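Local coordinates for ferredoxin (Trichomonas vaginalis, PDB 1L5P), which carries electrons on a single [2Fe-2S] cluster, linking pyruvate:ferredoxin oxidoreductase to hydrogenase in the hydrogenosome, at residues A57-D61 with D62-F66. Residues are numbered along the deposited sequence; the frame is centred on the assembly and turned at random.
Sequences AAAED and DEKEF
Glu63 reaches back from the first turn of helix 61-67 to Ala59 in the loop that leads into it. Its CB lies 3.6 Å from the carbonyl O of Glu60, close to the chain just before the helix. With CG anti to the backbone N (chi1 180°) and the rest of the chain extended, CG arrives beside the methyl of Ala59, and the carboxylate then lies against that methyl, OE2 standing 3.3 Å from Ala59 CB. The small methyl of Ala59 lets the carboxylate lie close against the loop. At the tip, the two oxygens have separate tasks. OE2 takes a hydrogen bond from a water, and the same water accepts one from the backbone N of Glu60, 3.0 Å away, linking the helix's N-cap residue to the side chain three positions on. OE1 forms a salt bridge with Arg75 NE and also accepts a bond from the N of Leu76, tying the helix to strand 74-76. A long acid suits this buried position, since its carboxylate reaches Arg75, the N of Leu76 and the water, which probably stabilise its negative charge.

In the beta-grasp fold of [2Fe-2S] ferredoxins, here with the cysteine spacing of the adrenodoxin-like class, helix 61-67 and its leading loop follow strand 48-53, and the Glu63 side chain lies about 8 Å from the cluster. The first turn is closed by Lys64 N, which donates to Glu60 O at 2.9 Å, nearly straight at 165°; the next bond, from Glu65 N to Asp61 O, is weak. The flexible chain of Lys64 bends back along the loop, CG passing 3.0 Å from Glu60 O, until NZ comes to 2.5 Å from Ala59 O, so short that the bond's geometry is doubtful.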
ATOM      1  N   ALA A  57       6.877   7.022  -4.360  1.00 34.04           N
ATOM      2  CA  ALA A  57       8.184   6.647  -4.883  1.00 30.63           C
ATOM      3  C   ALA A  57       8.111   5.360  -5.700  1.00 29.88           C
ATOM      4  O   ALA A  57       7.444   4.398  -5.307  1.00 29.80           O
ATOM      5  CB  ALA A  57       9.169   6.504  -3.738  1.00 28.59           C
ATOM      6  N   ALA A  58       8.789   5.363  -6.846  1.00 30.14           N
ATOM      7  CA  ALA A  58       8.812   4.212  -7.745  1.00 27.44           C
ATOM      8  C   ALA A  58       9.263   2.966  -7.010  1.00 24.91           C
ATOM      9  O   ALA A  58      10.044   3.028  -6.064  1.00 23.69           O
ATOM     10  CB  ALA A  58       9.723   4.486  -8.922  1.00 27.70           C
ATOM     11  N   ALA A  59       8.755   1.830  -7.451  1.00 25.34           N
ATOM     12  CA  ALA A  59       9.082   0.569  -6.820  1.00 29.73           C
ATOM     13  C   ALA A  59      10.518   0.130  -7.104  1.00 32.72           C
ATOM     14  O   ALA A  59      11.030   0.324  -8.206  1.00 31.77           O
ATOM     15  CB  ALA A  59       8.103  -0.499  -7.292  1.00 29.09           C
ATOM     16  N   GLU A  60      11.161  -0.458  -6.098  1.00 35.80           N
ATOM     17  CA  GLU A  60      12.525  -0.954  -6.245  1.00 37.77           C
ATOM     18  C   GLU A  60      12.476  -2.305  -6.926  1.00 38.61           C
ATOM     19  O   GLU A  60      11.411  -2.916  -7.038  1.00 38.71           O
ATOM     20  CB  GLU A  60      13.196  -1.129  -4.890  1.00 39.63           C
ATOM     21  CG  GLU A  60      12.851  -0.051  -3.906  1.00 44.96           C
ATOM     22  CD  GLU A  60      13.732   1.166  -4.056  1.00 46.36           C
ATOM     23  OE1 GLU A  60      13.981   1.577  -5.209  1.00 49.06           O
ATOM     24  OE2 GLU A  60      14.175   1.708  -3.017  1.00 49.39           O
ATOM     25  N   ASP A  61      13.646  -2.768  -7.358  1.00 40.94           N
ATOM     26  CA  ASP A  61      13.803  -4.043  -8.061  1.00 41.51           C
ATOM     27  C   ASP A  61      13.184  -5.221  -7.326  1.00 39.41           C
ATOM     28  O   ASP A  61      12.497  -6.049  -7.920  1.00 38.46           O
ATOM     29  CB  ASP A  61      15.294  -4.348  -8.297  1.00 44.35           C
ATOM     30  CG  ASP A  61      15.976  -3.338  -9.216  1.00 46.06           C
ATOM     31  OD1 ASP A  61      15.341  -2.863 -10.186  1.00 46.80           O
ATOM     32  OD2 ASP A  61      17.161  -3.028  -8.964  1.00 48.66           O
ATOM     33  N   ASP A  62      13.448  -5.300  -6.031  1.00 39.01           N
ATOM     34  CA  ASP A  62      12.921  -6.395  -5.233  1.00 40.84           C
ATOM     35  C   ASP A  62      11.389  -6.439  -5.238  1.00 38.70           C
ATOM     36  O   ASP A  62      10.787  -7.512  -5.323  1.00 38.11           O
ATOM     37  CB  ASP A  62      13.459  -6.284  -3.799  1.00 44.03           C
ATOM     38  CG  ASP A  62      14.799  -7.006  -3.619  1.00 48.17           C
ATOM     39  OD1 ASP A  62      15.224  -7.215  -2.457  1.00 48.82           O
ATOM     40  OD2 ASP A  62      15.428  -7.369  -4.642  1.00 49.60           O
ATOM     41  N   GLU A  63      10.759  -5.272  -5.153  1.00 36.46           N
ATOM     42  CA  GLU A  63       9.304  -5.216  -5.159  1.00 33.81           C
ATOM     43  C   GLU A  63       8.773  -5.557  -6.541  1.00 33.02           C
ATOM     44  O   GLU A  63       7.800  -6.303  -6.673  1.00 32.92           O
ATOM     45  CB  GLU A  63       8.813  -3.827  -4.755  1.00 32.33           C
ATOM     46  CG  GLU A  63       7.297  -3.723  -4.752  1.00 30.49           C
ATOM     47  CD  GLU A  63       6.799  -2.301  -4.640  1.00 31.69           C
ATOM     48  OE1 GLU A  63       5.645  -2.049  -5.047  1.00 31.51           O
ATOM     49  OE2 GLU A  63       7.556  -1.437  -4.146  1.00 32.51           O
ATOM     50  N   LYS A  64       9.428  -5.004  -7.561  1.00 32.88           N
ATOM     51  CA  LYS A  64       9.049  -5.219  -8.957  1.00 33.80           C
ATOM     52  C   LYS A  64       8.978  -6.693  -9.305  1.00 33.75           C
ATOM     53  O   LYS A  64       8.241  -7.095 -10.208  1.00 34.62           O
ATOM     54  CB  LYS A  64      10.050  -4.533  -9.888  1.00 34.22           C
ATOM     55  CG  LYS A  64      10.080  -3.023  -9.770  1.00 36.99           C
ATOM     56  CD  LYS A  64      10.224  -2.380 -11.135  1.00 37.19           C
ATOM     57  CE  LYS A  64       9.473  -1.052 -11.210  1.00 41.34           C
ATOM     58  NZ  LYS A  64      10.177   0.072 -10.505  1.00 41.63           N
ATOM     59  N   GLU A  65       9.753  -7.499  -8.590  1.00 34.94           N
ATOM     60  CA  GLU A  65       9.778  -8.937  -8.827  1.00 36.55           C
ATOM     61  C   GLU A  65       8.408  -9.531  -8.564  1.00 34.69           C
ATOM     62  O   GLU A  65       7.977 -10.457  -9.240  1.00 34.36           O
ATOM     63  CB  GLU A  65      10.791  -9.606  -7.903  1.00 41.25           C
ATOM     64  CG  GLU A  65      12.207  -9.067  -8.022  1.00 49.47           C
ATOM     65  CD  GLU A  65      13.201 -10.156  -8.375  1.00 53.72           C
ATOM     66  OE1 GLU A  65      12.773 -11.158  -8.999  1.00 54.72           O
ATOM     67  OE2 GLU A  65      14.400 -10.007  -8.030  1.00 55.25           O
ATOM     68  N   PHE A  66       7.727  -8.983  -7.566  1.00 34.15           N
ATOM     69  CA  PHE A  66       6.405  -9.461  -7.195  1.00 33.58           C
ATOM     70  C   PHE A  66       5.264  -8.834  -8.008  1.00 33.77           C
ATOM     71  O   PHE A  66       4.122  -9.282  -7.913  1.00 35.21           O
ATOM     72  CB  PHE A  66       6.165  -9.200  -5.708  1.00 32.61           C
ATOM     73  CG  PHE A  66       6.975 -10.076  -4.789  1.00 30.11           C
ATOM     74  CD1 PHE A  66       6.710 -11.442  -4.688  1.00 28.48           C
ATOM     75  CD2 PHE A  66       7.975  -9.526  -3.992  1.00 26.80           C
ATOM     76  CE1 PHE A  66       7.426 -12.245  -3.802  1.00 26.16           C
ATOM     77  CE2 PHE A  66       8.698 -10.323  -3.102  1.00 28.48           C
ATOM     78  CZ  PHE A  66       8.423 -11.681  -3.006  1.00 24.89           C
TER
HETATM   79  O   HOH W   1       9.758  -0.443  -3.479  1.00 29.45           O